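Local coordinates for protein alkane monooxygenase (Geobacillus thermodenitrificans, PDB 3B9O) that belongs to the luciferase-like monooxygenases, a family of TIM-barrel proteins, and holds flavin mononucleotide in its pocket, at residues 43-54 and 92-102. Residues are numbered along the deposited sequence; the frame is centred on the assembly and turned at random.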
ATOM      1  N   ALA A  43      -1.434  -6.110 -14.816  1.00 14.51           N
ATOM      2  CA  ALA A  43      -0.087  -5.553 -14.813  1.00 19.93           C
ATOM      3  C   ALA A  43       0.210  -4.937 -16.184  1.00 17.51           C
ATOM      4  O   ALA A  43       0.709  -3.810 -16.274  1.00 15.07           O
ATOM      5  CB  ALA A  43       0.960  -6.654 -14.468  1.00 12.61           C
ATOM      6  N   GLN A  44      -0.174  -5.657 -17.241  1.00 15.99           N
ATOM      7  CA  GLN A  44       0.041  -5.180 -18.597  1.00 23.02           C
ATOM      8  C   GLN A  44      -0.759  -3.897 -18.887  1.00 16.82           C
ATOM      9  O   GLN A  44      -0.230  -2.955 -19.493  1.00 12.41           O
ATOM     10  CB  GLN A  44      -0.291  -6.273 -19.631  1.00 15.13           C
ATOM     11  CG  GLN A  44       0.780  -7.388 -19.720  1.00 10.61           C
ATOM     12  CD  GLN A  44       0.280  -8.570 -20.553  1.00 23.94           C
ATOM     13  OE1 GLN A  44      -0.800  -9.156 -20.306  1.00 24.05           O
ATOM     14  NE2 GLN A  44       1.038  -8.902 -21.563  1.00 22.89           N
ATOM     15  N   LEU A  45      -2.032  -3.906 -18.493  1.00 17.82           N
ATOM     16  CA  LEU A  45      -2.900  -2.700 -18.579  1.00 12.97           C
ATOM     17  C   LEU A  45      -2.238  -1.504 -17.851  1.00 17.61           C
ATOM     18  O   LEU A  45      -2.134  -0.392 -18.407  1.00 16.05           O
ATOM     19  CB  LEU A  45      -4.308  -2.987 -18.018  1.00 15.05           C
ATOM     20  CG  LEU A  45      -5.172  -1.730 -17.814  1.00 13.67           C
ATOM     21  CD1 LEU A  45      -5.534  -1.109 -19.164  1.00 18.72           C
ATOM     22  CD2 LEU A  45      -6.429  -2.102 -17.035  1.00 17.50           C
ATOM     23  N   LEU A  46      -1.779  -1.714 -16.614  1.00 13.06           N
ATOM     24  CA  LEU A  46      -1.268  -0.603 -15.796  1.00 16.78           C
ATOM     25  C   LEU A  46       0.007  -0.022 -16.409  1.00 24.53           C
ATOM     26  O   LEU A  46       0.241   1.185 -16.345  1.00 14.96           O
ATOM     27  CB  LEU A  46      -1.017  -1.056 -14.334  1.00 11.50           C
ATOM     28  CG  LEU A  46      -2.320  -1.490 -13.634  1.00 12.91           C
ATOM     29  CD1 LEU A  46      -2.035  -1.893 -12.200  1.00 13.35           C
ATOM     30  CD2 LEU A  46      -3.401  -0.395 -13.678  1.00 10.25           C
ATOM     31  N   GLU A  47       0.850  -0.898 -16.952  1.00 16.86           N
ATOM     32  CA  GLU A  47       2.075  -0.447 -17.607  1.00 15.90           C
ATOM     33  C   GLU A  47       1.752   0.328 -18.881  1.00 10.08           C
ATOM     34  O   GLU A  47       2.370   1.349 -19.129  1.00 14.49           O
ATOM     35  CB  GLU A  47       3.014  -1.621 -17.885  1.00 18.53           C
ATOM     36  CG  GLU A  47       4.302  -1.191 -18.547  1.00 18.04           C
ATOM     37  CD  GLU A  47       5.462  -2.079 -18.181  1.00 19.26           C
ATOM     38  OE1 GLU A  47       5.876  -2.919 -19.012  1.00 18.59           O
ATOM     39  OE2 GLU A  47       5.939  -1.952 -17.064  1.00 17.48           O
ATOM     40  N   LYS A  48       0.773  -0.143 -19.669  1.00 13.30           N
ATOM     41  CA  LYS A  48       0.241   0.638 -20.785  1.00 19.55           C
ATOM     42  C   LYS A  48      -0.199   2.065 -20.328  1.00 18.53           C
ATOM     43  O   LYS A  48       0.117   3.054 -21.002  1.00 18.12           O
ATOM     44  CB  LYS A  48      -0.876  -0.131 -21.541  1.00 16.15           C
ATOM     45  CG  LYS A  48      -1.789   0.752 -22.384  1.00 29.73           C
ATOM     46  CD  LYS A  48      -3.024  -0.040 -22.962  1.00 79.63           C
ATOM     47  CE  LYS A  48      -4.343   0.794 -22.870  1.00 73.05           C
ATOM     48  NZ  LYS A  48      -5.467   0.279 -23.796  1.00 58.64           N
ATOM     49  N   GLY A  49      -0.906   2.171 -19.201  1.00 14.49           N
ATOM     50  CA  GLY A  49      -1.267   3.472 -18.634  1.00 16.82           C
ATOM     51  C   GLY A  49      -0.189   4.245 -17.888  1.00 20.17           C
ATOM     52  O   GLY A  49      -0.494   5.258 -17.248  1.00 16.79           O
ATOM     53  N   LYS A  50       1.055   3.748 -17.925  1.00 19.25           N
ATOM     54  CA  LYS A  50       2.246   4.351 -17.252  1.00 13.01           C
ATOM     55  C   LYS A  50       2.144   4.488 -15.728  1.00 17.25           C
ATOM     56  O   LYS A  50       2.830   5.332 -15.144  1.00 18.19           O
ATOM     57  CB  LYS A  50       2.681   5.710 -17.883  1.00 18.56           C
ATOM     58  CG  LYS A  50       2.587   5.733 -19.397  1.00 21.34           C
ATOM     59  CD  LYS A  50       3.639   4.862 -20.040  1.00 23.28           C
ATOM     60  CE  LYS A  50       3.407   4.821 -21.556  1.00 26.25           C
ATOM     61  NZ  LYS A  50       4.439   3.967 -22.182  1.00 24.57           N
ATOM     62  N   PHE A  51       1.311   3.670 -15.087  1.00 13.84           N
ATOM     63  CA  PHE A  51       1.204   3.719 -13.633  1.00 14.73           C
ATOM     64  C   PHE A  51       2.575   3.505 -12.966  1.00 14.27           C
ATOM     65  O   PHE A  51       3.329   2.686 -13.428  1.00 16.51           O
ATOM     66  CB  PHE A  51       0.240   2.616 -13.146  1.00 11.84           C
ATOM     67  CG  PHE A  51      -1.218   3.040 -13.100  1.00 19.96           C
ATOM     68  CD1 PHE A  51      -1.880   3.467 -14.255  1.00 27.01           C
ATOM     69  CD2 PHE A  51      -1.934   2.984 -11.909  1.00 16.79           C
ATOM     70  CE1 PHE A  51      -3.229   3.845 -14.213  1.00 28.52           C
ATOM     71  CE2 PHE A  51      -3.282   3.324 -11.862  1.00 14.89           C
ATOM     72  CZ  PHE A  51      -3.931   3.747 -13.024  1.00 20.98           C
ATOM     73  N   ASP A  52       2.879   4.207 -11.875  1.00 14.62           N
ATOM     74  CA  ASP A  52       4.058   3.865 -11.060  1.00 15.77           C
ATOM     75  C   ASP A  52       4.038   2.407 -10.573  1.00 22.94           C
ATOM     76  O   ASP A  52       5.034   1.673 -10.700  1.00 17.37           O
ATOM     77  CB  ASP A  52       4.139   4.697  -9.782  1.00 13.45           C
ATOM     78  CG  ASP A  52       4.563   6.144 -10.015  1.00 20.34           C
ATOM     79  OD1 ASP A  52       4.052   6.772 -10.957  1.00 30.49           O
ATOM     80  OD2 ASP A  52       5.323   6.683  -9.189  1.00 21.72           O
ATOM     81  N   ALA A  53       2.927   2.018  -9.960  1.00 16.46           N
ATOM     82  CA  ALA A  53       2.907   0.725  -9.255  1.00 16.69           C
ATOM     83  C   ALA A  53       1.510   0.143  -9.101  1.00 21.20           C
ATOM     84  O   ALA A  53       0.477   0.856  -9.237  1.00 15.61           O
ATOM     85  CB  ALA A  53       3.608   0.857  -7.873  1.00 10.49           C
ATOM     86  N   LEU A  54       1.500  -1.155  -8.818  1.00 13.05           N
ATOM     87  CA  LEU A  54       0.337  -1.860  -8.320  1.00 13.95           C
ATOM     88  C   LEU A  54       0.523  -1.945  -6.819  1.00 12.79           C
ATOM     89  O   LEU A  54       1.534  -2.501  -6.371  1.00 15.29           O
ATOM     90  CB  LEU A  54       0.348  -3.275  -8.892  1.00  9.99           C
ATOM     91  CG  LEU A  54      -0.929  -4.121  -8.961  1.00 25.51           C
ATOM     92  CD1 LEU A  54      -0.781  -5.499  -8.484  1.00 24.76           C
ATOM     93  CD2 LEU A  54      -2.295  -3.474  -8.660  1.00 11.13           C
ATOM     94  N   MET A  92       3.533 -11.077 -12.678  1.00 12.81           N
ATOM     95  CA  MET A  92       3.261  -9.690 -13.073  1.00 13.62           C
ATOM     96  C   MET A  92       4.545  -8.972 -13.465  1.00 14.61           C
ATOM     97  O   MET A  92       4.538  -8.210 -14.426  1.00 11.47           O
ATOM     98  CB  MET A  92       2.502  -8.933 -11.990  1.00 10.00           C
ATOM     99  CG  MET A  92       1.083  -9.426 -11.751  1.00 12.57           C
ATOM    100  SD  MET A  92       0.119  -8.385 -10.631  1.00 13.95           S
ATOM    101  CE  MET A  92       1.141  -8.536  -9.161  1.00  9.75           C
ATOM    102  N   ALA A  93       5.633  -9.224 -12.720  1.00 12.11           N
ATOM    103  CA  ALA A  93       6.936  -8.686 -13.043  1.00 14.02           C
ATOM    104  C   ALA A  93       7.411  -9.231 -14.388  1.00  9.99           C
ATOM    105  O   ALA A  93       8.080  -8.510 -15.148  1.00 12.66           O
ATOM    106  CB  ALA A  93       7.960  -9.028 -11.920  1.00 12.50           C
ATOM    107  N   TYR A  94       7.075 -10.495 -14.679  1.00 11.70           N
ATOM    108  CA  TYR A  94       7.533 -11.143 -15.940  1.00 16.66           C
ATOM    109  C   TYR A  94       6.983 -10.410 -17.162  1.00 14.89           C
ATOM    110  O   TYR A  94       7.725 -10.207 -18.119  1.00 15.86           O
ATOM    111  CB  TYR A  94       7.189 -12.654 -16.019  1.00  8.54           C
ATOM    112  CG  TYR A  94       7.516 -13.319 -17.365  1.00 11.42           C
ATOM    113  CD1 TYR A  94       8.847 -13.530 -17.766  1.00 10.40           C
ATOM    114  CD2 TYR A  94       6.504 -13.720 -18.229  1.00 10.17           C
ATOM    115  CE1 TYR A  94       9.150 -14.133 -19.019  1.00 17.04           C
ATOM    116  CE2 TYR A  94       6.772 -14.337 -19.451  1.00 13.02           C
ATOM    117  CZ  TYR A  94       8.097 -14.538 -19.854  1.00 12.20           C
ATOM    118  OH  TYR A  94       8.371 -15.140 -21.079  1.00 16.28           O
ATOM    119  N   VAL A  95       5.724  -9.963 -17.098  1.00 14.33           N
ATOM    120  CA  VAL A  95       5.043  -9.330 -18.273  1.00 14.78           C
ATOM    121  C   VAL A  95       5.193  -7.820 -18.322  1.00 11.22           C
ATOM    122  O   VAL A  95       4.582  -7.171 -19.155  1.00 14.99           O
ATOM    123  CB  VAL A  95       3.531  -9.704 -18.344  1.00 14.82           C
ATOM    124  CG1 VAL A  95       3.370 -11.225 -18.428  1.00 11.11           C
ATOM    125  CG2 VAL A  95       2.751  -9.153 -17.098  1.00 13.09           C
ATOM    126  N   THR A  96       5.995  -7.247 -17.414  1.00 14.65           N
ATOM    127  CA  THR A  96       6.203  -5.794 -17.389  1.00 16.08           C
ATOM    128  C   THR A  96       7.685  -5.389 -17.277  1.00 15.80           C
ATOM    129  O   THR A  96       8.512  -6.159 -16.788  1.00 15.21           O
ATOM    130  CB  THR A  96       5.390  -5.121 -16.217  1.00 20.14           C
ATOM    131  OG1 THR A  96       5.803  -5.712 -14.976  1.00 13.38           O
ATOM    132  CG2 THR A  96       3.878  -5.316 -16.380  1.00  8.95           C
ATOM    133  N   LYS A  97       8.009  -4.176 -17.764  1.00 15.61           N
ATOM    134  CA  LYS A  97       9.363  -3.661 -17.753  1.00 15.84           C
ATOM    135  C   LYS A  97       9.655  -2.673 -16.622  1.00 12.48           C
ATOM    136  O   LYS A  97      10.764  -2.639 -16.113  1.00 15.16           O
ATOM    137  CB  LYS A  97       9.669  -2.999 -19.106  1.00 12.18           C
ATOM    138  CG  LYS A  97      11.085  -2.535 -19.247  1.00 25.82           C
ATOM    139  CD  LYS A  97      11.308  -1.893 -20.618  1.00 35.23           C
ATOM    140  CE  LYS A  97      12.719  -1.318 -20.751  1.00 40.84           C
ATOM    141  NZ  LYS A  97      12.843  -0.670 -22.107  1.00 41.95           N
ATOM    142  N   HIS A  98       8.664  -1.842 -16.282  1.00 13.73           N
ATOM    143  CA  HIS A  98       8.831  -0.702 -15.380  1.00 16.48           C
ATOM    144  C   HIS A  98       7.871  -0.668 -14.215  1.00 13.85           C
ATOM    145  O   HIS A  98       8.214  -0.126 -13.172  1.00 15.47           O
ATOM    146  CB  HIS A  98       8.572   0.584 -16.157  1.00 16.92           C
ATOM    147  CG  HIS A  98       9.561   0.836 -17.234  1.00 20.68           C
ATOM    148  ND1 HIS A  98      10.878   1.132 -16.960  1.00 21.37           N
ATOM    149  CD2 HIS A  98       9.430   0.862 -18.587  1.00 15.90           C
ATOM    150  CE1 HIS A  98      11.529   1.301 -18.100  1.00 21.34           C
ATOM    151  NE2 HIS A  98      10.670   1.168 -19.098  1.00 23.55           N
ATOM    152  N   LEU A  99       6.660  -1.200 -14.406  1.00 11.50           N
ATOM    153  CA  LEU A  99       5.668  -1.234 -13.341  1.00 15.73           C
ATOM    154  C   LEU A  99       6.270  -1.825 -12.048  1.00 16.92           C
ATOM    155  O   LEU A  99       6.913  -2.896 -12.078  1.00 13.98           O
ATOM    156  CB  LEU A  99       4.425  -2.009 -13.778  1.00 12.23           C
ATOM    157  CG  LEU A  99       3.224  -2.009 -12.787  1.00 15.00           C
ATOM    158  CD1 LEU A  99       2.459  -0.623 -12.737  1.00 14.07           C
ATOM    159  CD2 LEU A  99       2.247  -3.126 -13.133  1.00 11.85           C
ATOM    160  N   ALA A 100       6.103  -1.109 -10.935  1.00 17.38           N
ATOM    161  CA  ALA A 100       6.587  -1.568  -9.623  1.00 15.40           C
ATOM    162  C   ALA A 100       5.431  -2.212  -8.805  1.00 16.34           C
ATOM    163  O   ALA A 100       4.265  -2.132  -9.189  1.00 12.23           O
ATOM    164  CB  ALA A 100       7.215  -0.408  -8.834  1.00  7.43           C
ATOM    165  N   PHE A 101       5.757  -2.811  -7.660  1.00 15.06           N
ATOM    166  CA  PHE A 101       4.756  -3.599  -6.902  1.00 11.52           C
ATOM    167  C   PHE A 101       4.966  -3.292  -5.435  1.00 11.14           C
ATOM    168  O   PHE A 101       6.073  -3.501  -4.920  1.00 10.98           O
ATOM    169  CB  PHE A 101       4.932  -5.103  -7.177  1.00  9.29           C
ATOM    170  CG  PHE A 101       4.768  -5.450  -8.628  1.00  8.77           C
ATOM    171  CD1 PHE A 101       5.886  -5.495  -9.472  1.00 15.62           C
ATOM    172  CD2 PHE A 101       3.513  -5.604  -9.177  1.00 19.09           C
ATOM    173  CE1 PHE A 101       5.723  -5.746 -10.831  1.00 13.78           C
ATOM    174  CE2 PHE A 101       3.358  -5.871 -10.538  1.00 11.84           C
ATOM    175  CZ  PHE A 101       4.451  -5.919 -11.345  1.00 10.43           C
ATOM    176  N   ALA A 102       3.930  -2.763  -4.784  1.00 12.12           N
ATOM    177  CA  ALA A 102       4.021  -2.518  -3.351  1.00 13.61           C
ATOM    178  C   ALA A 102       3.110  -3.564  -2.722  1.00 15.97           C
ATOM    179  O   ALA A 102       1.968  -3.641  -3.084  1.00 18.68           O
ATOM    180  CB  ALA A 102       3.566  -1.112  -3.004  1.00 13.88           C
TER
HETATM  181  O   HOH W   1       3.817  -4.542 -20.087  1.00 20.13           O
HETATM  182  O   HOH W   2       7.420   2.332 -11.920  1.00 15.40           O
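Glu47, in the last turn of helix 36-48, reaches across to the loop 95-99 and takes three of its backbone N-H groups on one carboxylate. CG stands anti to the backbone N (chi1 -179°), which sends the chain toward the loop. Lys97 N meets Glu47 OE1 on its syn lone pair at 2.8 Å. Glu47 OE2 accepts twice: Leu99 N arrives nearly head-on to the C-O bond at 2.9 Å from Glu47 OE2, while His98 N comes from the syn side, 34° out of the carboxylate plane. A water bonded to both Glu47 OE1 and Val95 O adds a further link. With both oxygens gripped, the carboxylate has little freedom to rotate, and so many amide dipoles pointing at it would probably favour the charged form.

Beneath this polar end the helix lies on apolar groups. Leu99 drives its isobutyl group in between helix and strand: CD2 sits against Ala43, and CD1 touches Leu46 CB at 3.8 Å as well as Phe51 CB. Ala43 CB also rests on Met92 CB, at 3.7 Å, and Thr96 CG2 packs over the Ala43 carbonyl. Thr96 OG1 turns back to Met92 O and also bonds Arg129. Deeper in, the Met92 and Leu54 side chains cross at about a right angle, Met92 CE lying 3.7 Å from Leu54 CD1.

From Asp52 onward the two segments join as parallel strands. Ala100 N bonds Asp52 O, Leu54 N bonds Ala100 O, and Ala102 N bonds Leu54 O; Ala53 and Ala100 face one side of the sheet, Leu54 and Phe101 the other. Two successive helix-loop-strand units thus lie side by side, their parallel strands neighbours in the barrel wall, as expected of the TIM-barrel fold.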